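Local coordinates for Glyco_hydro_cc domain-containing protein (Cryptococcus neoformans, PDB 6UBC), which probably binds beta-1,3-glucan oligosaccharides as a subgroup VII member of glycoside hydrolase family 128, at residues I219-D224 with V406-Y411; G235-N240 with A265-I270. One frame throughout, in Å; residues are numbered along the deposited sequence.

Both interactions belong to the mainly parallel beta-sheet of the glycosyl hydrolase catalytic core, with centres about 10 Å apart. Strand 221-223 of interaction 1 and strand 237-241 of interaction 2 are sheet neighbours, and backbone bonds such as Gly220 O to Ser237 N (2.8 Å) run between them. Along the chain the order is 219-224, 235-240, 265-270 and 406-411, so interaction 2 is nested within the loop that interaction 1 closes. Interaction 1 reaches past strand 204-207 and thus packs an early strand of the barrel on a late one, while interaction 2 joins two consecutive strands.

Interaction 1 (I219-D224 with V406-Y411); sequences IGWYYD and VQAYAY
Trp221 pushes its indole obliquely, with the NE1-CZ2-CH2 rim leading, toward the side of strand 406-411 that carries Ala408 and Ala410, and the two small methyls form a shallow saddle for it. The pyrrole part meets the first bump, NE1 lying 3.5 Å from Ala408 CB. The six-membered ring meets the second, with CH2 at 3.6 Å from Ala410 CB. Between the two methyls the backbone of Tyr409 floors the saddle: its carbonyl O comes obliquely to the ring at 3.4 Å from Trp221 CZ2, and its amide N lies at the ring's edge, in plane. With CG set between its backbone N and carbonyl carbon (chi1 64°), the ring is carried across the gap. The strand axes stay 8.5 Å apart and are splayed by 49°, and no hydrogen bond joins the two segments. This fits the (beta/alpha)8 barrel of the family: strand 204-207 pairs with both strands, and Trp221 NE1 donates to Lys203 O just ahead of it. Tyr223 adds a looser touch, turning the edge of its ring to Ala410, with CE1 4.5 Å from Ala410 CB; its hydroxyl is held by Thr369 O on strand 366-375. The Tyr409 side chain leaves the strand on the other side, where it packs on Tyr436 and Ile440 of helix 431-441 and bonds to Glu401.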
loop_
_atom_site.group_PDB
_atom_site.type_symbol
_atom_site.label_atom_id
_atom_site.label_comp_id
_atom_site.label_asym_id
_atom_site.label_seq_id
_atom_site.Cartn_x
_atom_site.Cartn_y
_atom_site.Cartn_z
ATOM N N ILE A 219 0.700 14.355 -5.625
ATOM C CA ILE A 219 0.221 13.077 -5.045
ATOM C C ILE A 219 -1.206 13.265 -4.568
ATOM O O ILE A 219 -1.570 14.449 -4.187
ATOM C CB ILE A 219 1.119 12.660 -3.880
ATOM C CG1 ILE A 219 1.352 13.784 -2.864
ATOM C CG2 ILE A 219 2.403 12.088 -4.407
ATOM C CD1 ILE A 219 1.751 13.190 -1.495
ATOM N N GLY A 220 -2.012 12.197 -4.622
ATOM C CA GLY A 220 -3.389 12.226 -4.123
ATOM C C GLY A 220 -3.534 11.882 -2.650
ATOM O O GLY A 220 -4.587 12.220 -2.057
ATOM N N TRP A 221 -2.530 11.208 -2.069
ATOM C CA TRP A 221 -2.702 10.488 -0.798
ATOM C C TRP A 221 -1.360 10.055 -0.257
ATOM O O TRP A 221 -0.339 10.038 -1.040
ATOM C CB TRP A 221 -3.606 9.276 -0.986
ATOM C CG TRP A 221 -3.074 8.201 -1.892
ATOM C CD1 TRP A 221 -2.943 8.287 -3.258
ATOM C CD2 TRP A 221 -2.456 6.961 -1.529
ATOM N NE1 TRP A 221 -2.358 7.166 -3.774
ATOM C CE2 TRP A 221 -2.102 6.301 -2.730
ATOM C CE3 TRP A 221 -2.218 6.314 -0.317
ATOM C CZ2 TRP A 221 -1.491 5.052 -2.737
ATOM C CZ3 TRP A 221 -1.675 5.047 -0.340
ATOM C CH2 TRP A 221 -1.323 4.432 -1.537
ATOM N N TYR A 222 -1.380 9.717 1.025
ATOM C CA TYR A 222 -0.173 9.283 1.728
ATOM C C TYR A 222 -0.531 8.523 2.985
ATOM O O TYR A 222 -1.596 8.674 3.570
ATOM C CB TYR A 222 0.664 10.510 2.075
ATOM C CG TYR A 222 -0.070 11.582 2.851
ATOM C CD1 TYR A 222 -0.732 12.630 2.225
ATOM C CD2 TYR A 222 -0.036 11.580 4.223
ATOM C CE1 TYR A 222 -1.382 13.599 2.970
ATOM C CE2 TYR A 222 -0.678 12.522 4.990
ATOM C CZ TYR A 222 -1.370 13.553 4.358
ATOM O OH TYR A 222 -2.002 14.520 5.101
ATOM N N TYR A 223 0.424 7.718 3.417
ATOM C CA TYR A 223 0.311 6.970 4.693
ATOM C C TYR A 223 1.717 6.649 5.164
ATOM O O TYR A 223 2.671 6.664 4.308
ATOM C CB TYR A 223 -0.516 5.712 4.489
ATOM C CG TYR A 223 0.212 4.531 3.870
ATOM C CD1 TYR A 223 0.612 4.519 2.529
ATOM C CD2 TYR A 223 0.437 3.380 4.599
ATOM C CE1 TYR A 223 1.264 3.430 1.976
ATOM C CE2 TYR A 223 1.013 2.258 4.031
ATOM C CZ TYR A 223 1.466 2.287 2.722
ATOM O OH TYR A 223 2.070 1.187 2.141
ATOM N N ASP A 224 1.824 6.274 6.437
ATOM C CA ASP A 224 3.149 6.090 7.081
ATOM C C ASP A 224 3.145 4.862 8.007
ATOM O O ASP A 224 3.987 4.822 8.926
ATOM C CB ASP A 224 3.594 7.370 7.777
ATOM C CG ASP A 224 2.777 7.682 9.021
ATOM O OD1 ASP A 224 1.793 6.980 9.286
ATOM O OD2 ASP A 224 3.153 8.633 9.716
ATOM N N VAL A 406 -5.984 -0.267 -11.632
ATOM C CA VAL A 406 -5.163 0.295 -10.507
ATOM C C VAL A 406 -5.702 1.687 -10.207
ATOM O O VAL A 406 -5.562 2.595 -11.064
ATOM C CB VAL A 406 -3.681 0.291 -10.877
ATOM C CG1 VAL A 406 -2.864 1.046 -9.817
ATOM C CG2 VAL A 406 -3.181 -1.146 -11.053
ATOM N N GLN A 407 -6.290 1.885 -9.044
ATOM C CA GLN A 407 -6.867 3.227 -8.711
ATOM C C GLN A 407 -5.895 4.075 -7.890
ATOM O O GLN A 407 -6.146 5.254 -7.735
ATOM C CB GLN A 407 -8.163 3.131 -7.913
ATOM C CG GLN A 407 -9.162 2.228 -8.547
ATOM C CD GLN A 407 -9.882 3.057 -9.526
ATOM O OE1 GLN A 407 -10.657 3.939 -9.122
ATOM N NE2 GLN A 407 -9.579 2.763 -10.786
ATOM N N ALA A 408 -4.810 3.497 -7.369
ATOM C CA ALA A 408 -3.799 4.259 -6.608
ATOM C C ALA A 408 -2.523 3.407 -6.517
ATOM O O ALA A 408 -2.647 2.155 -6.509
ATOM C CB ALA A 408 -4.356 4.628 -5.227
ATOM N N TYR A 409 -1.374 4.064 -6.353
ATOM C CA TYR A 409 -0.091 3.370 -6.114
ATOM C C TYR A 409 0.814 4.294 -5.310
ATOM O O TYR A 409 0.702 5.562 -5.323
ATOM C CB TYR A 409 0.527 2.979 -7.453
ATOM C CG TYR A 409 0.765 4.168 -8.351
ATOM C CD1 TYR A 409 1.940 4.917 -8.271
ATOM C CD2 TYR A 409 -0.154 4.560 -9.313
ATOM C CE1 TYR A 409 2.176 6.018 -9.074
ATOM C CE2 TYR A 409 0.077 5.655 -10.141
ATOM C CZ TYR A 409 1.252 6.398 -10.019
ATOM O OH TYR A 409 1.532 7.463 -10.829
ATOM N N ALA A 410 1.724 3.641 -4.587
ATOM C CA ALA A 410 2.722 4.323 -3.735
ATOM C C ALA A 410 4.070 3.629 -3.817
ATOM O O ALA A 410 4.202 2.404 -3.520
ATOM C CB ALA A 410 2.224 4.370 -2.306
ATOM N N TYR A 411 5.079 4.461 -4.037
ATOM C CA TYR A 411 6.498 4.097 -3.892
ATOM C C TYR A 411 6.785 3.571 -2.488
ATOM O O TYR A 411 6.462 4.236 -1.470
ATOM C CB TYR A 411 7.303 5.318 -4.247
ATOM C CG TYR A 411 8.775 5.116 -4.466
ATOM C CD1 TYR A 411 9.643 4.922 -3.388
ATOM C CD2 TYR A 411 9.305 5.113 -5.726
ATOM C CE1 TYR A 411 11.002 4.806 -3.592
ATOM C CE2 TYR A 411 10.664 5.017 -5.947
ATOM C CZ TYR A 411 11.515 4.821 -4.883
ATOM O OH TYR A 411 12.854 4.734 -5.105
#

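Interaction 2 (G235-N240 with A265-I270); sequences GASAVN and APQYII
Asn240 and Ile269 face each other as a parallel bridge pair, their CA atoms 4.8 Å apart, and the backbone of Asn240 bonds on both flanks of Ile269. Its N gives a hydrogen bond to Tyr268 O at 3.0 Å, bent to 144°, and its O takes a straighter one from Ile270 N at 2.8 Å. The same carbonyl oxygen also receives a CA-H...O contact from Ile269 CA at 3.3 Å. Farther back the strands are bridged by water: water 1 accepts from Tyr268 N and sits beside Ala238 O and Asn240 OD1, while water 2 joins Ala238 O to Gln267 NE2.

The Asn240 side chain crosses that of Pro266 at about a right angle, OD1 resting 3.2 Å from Pro266 CB; ND2 is held by Ala227 O. Val239 fills the notch between Tyr268 and Ile270. Its CG1, anti to the backbone N (chi1 170°), lies 3.7 Å from Tyr268 CB and 3.6 Å from Ile270 CD1, and CG2 comes obliquely to the tyrosine ring. Gln267, extended beyond CG, reaches back along the strand so that NE2 makes a weak bond of 3.4 Å to Ser237 OG, an oxygen also bonded by Asn200. Tyr268 is fixed at its hydroxyl by Ser196 O, and its ring meets Trp367. Helix 250-260 connects the two strands, making this a beta-alpha-beta crossover, the repeating element of (beta/alpha)8 barrels.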
loop_
_atom_site.group_PDB
_atom_site.type_symbol
_atom_site.label_atom_id
_atom_site.label_comp_id
_atom_site.label_asym_id
_atom_site.label_seq_id
_atom_site.Cartn_x
_atom_site.Cartn_y
_atom_site.Cartn_z
ATOM N N GLY A 235 -3.587 19.158 -0.286
ATOM C CA GLY A 235 -3.869 18.729 -1.684
ATOM C C GLY A 235 -3.995 17.218 -1.797
ATOM O O GLY A 235 -4.528 16.664 -2.803
ATOM N N ALA A 236 -3.613 16.541 -0.730
ATOM C CA ALA A 236 -3.580 15.066 -0.686
ATOM C C ALA A 236 -4.357 14.575 0.541
ATOM O O ALA A 236 -4.445 15.283 1.532
ATOM C CB ALA A 236 -2.136 14.616 -0.643
ATOM N N SER A 237 -4.866 13.350 0.498
ATOM C CA SER A 237 -5.627 12.767 1.648
ATOM C C SER A 237 -4.718 11.871 2.510
ATOM O O SER A 237 -4.078 10.947 1.961
ATOM C CB SER A 237 -6.784 11.999 1.130
ATOM O OG SER A 237 -7.615 12.848 0.341
ATOM N N ALA A 238 -4.694 12.109 3.824
ATOM C CA ALA A 238 -4.138 11.164 4.816
ATOM C C ALA A 238 -4.918 9.873 4.758
ATOM O O ALA A 238 -6.171 9.907 4.839
ATOM C CB ALA A 238 -4.225 11.737 6.205
ATOM N N VAL A 239 -4.215 8.741 4.718
ATOM C CA VAL A 239 -4.863 7.416 4.738
ATOM C C VAL A 239 -4.500 6.764 6.060
ATOM O O VAL A 239 -3.316 6.722 6.433
ATOM C CB VAL A 239 -4.352 6.607 3.544
ATOM C CG1 VAL A 239 -4.770 5.158 3.620
ATOM C CG2 VAL A 239 -4.770 7.259 2.237
ATOM N N ASN A 240 -5.494 6.265 6.781
ATOM C CA ASN A 240 -5.295 5.610 8.089
ATOM C C ASN A 240 -4.935 4.143 7.850
ATOM O O ASN A 240 -5.192 3.570 6.757
ATOM C CB ASN A 240 -6.527 5.738 8.992
ATOM C CG ASN A 240 -6.903 7.168 9.303
ATOM O OD1 ASN A 240 -7.565 7.801 8.493
ATOM N ND2 ASN A 240 -6.468 7.711 10.440
ATOM N N ALA A 265 -13.988 9.505 11.674
ATOM C CA ALA A 265 -14.050 8.444 10.667
ATOM C C ALA A 265 -12.968 8.679 9.606
ATOM O O ALA A 265 -12.941 9.691 8.906
ATOM C CB ALA A 265 -15.420 8.378 10.080
ATOM N N PRO A 266 -12.046 7.726 9.393
ATOM C CA PRO A 266 -11.134 7.836 8.258
ATOM C C PRO A 266 -11.864 7.963 6.912
ATOM O O PRO A 266 -12.970 7.401 6.773
ATOM C CB PRO A 266 -10.452 6.462 8.318
ATOM C CG PRO A 266 -10.438 6.140 9.739
ATOM C CD PRO A 266 -11.835 6.527 10.199
ATOM N N GLN A 267 -11.284 8.660 5.944
ATOM C CA GLN A 267 -11.693 8.499 4.516
ATOM C C GLN A 267 -11.266 7.130 3.974
ATOM O O GLN A 267 -12.083 6.498 3.318
ATOM C CB GLN A 267 -11.140 9.580 3.606
ATOM C CG GLN A 267 -11.871 10.934 3.699
ATOM C CD GLN A 267 -11.457 11.777 2.514
ATOM O OE1 GLN A 267 -12.219 11.950 1.569
ATOM N NE2 GLN A 267 -10.180 12.152 2.471
ATOM N N TYR A 268 -10.076 6.644 4.341
ATOM C CA TYR A 268 -9.476 5.381 3.840
ATOM C C TYR A 268 -8.802 4.626 4.989
ATOM O O TYR A 268 -8.095 5.243 5.810
ATOM C CB TYR A 268 -8.371 5.695 2.818
ATOM C CG TYR A 268 -8.804 6.597 1.694
ATOM C CD1 TYR A 268 -9.433 6.087 0.565
ATOM C CD2 TYR A 268 -8.739 7.972 1.818
ATOM C CE1 TYR A 268 -9.898 6.925 -0.447
ATOM C CE2 TYR A 268 -9.172 8.811 0.800
ATOM C CZ TYR A 268 -9.773 8.289 -0.329
ATOM O OH TYR A 268 -10.238 9.157 -1.304
ATOM N N ILE A 269 -8.941 3.295 4.995
ATOM C CA ILE A 269 -8.229 2.441 5.980
ATOM C C ILE A 269 -7.497 1.357 5.221
ATOM O O ILE A 269 -8.192 0.578 4.509
ATOM C CB ILE A 269 -9.190 1.829 6.966
ATOM C CG1 ILE A 269 -9.933 2.883 7.783
ATOM C CG2 ILE A 269 -8.403 0.913 7.872
ATOM C CD1 ILE A 269 -11.193 2.357 8.426
ATOM N N ILE A 270 -6.169 1.352 5.308
ATOM C CA ILE A 270 -5.368 0.193 4.829
ATOM C C ILE A 270 -5.288 -0.874 5.929
ATOM O O ILE A 270 -4.990 -0.564 7.097
ATOM C CB ILE A 270 -3.999 0.669 4.374
ATOM C CG1 ILE A 270 -4.143 1.621 3.195
ATOM C CG2 ILE A 270 -3.075 -0.554 4.121
ATOM C CD1 ILE A 270 -2.826 2.279 2.794
HETATM O O HOH W 1 -8.211 8.432 5.901
HETATM O O HOH W 2 -8.205 11.755 4.523
#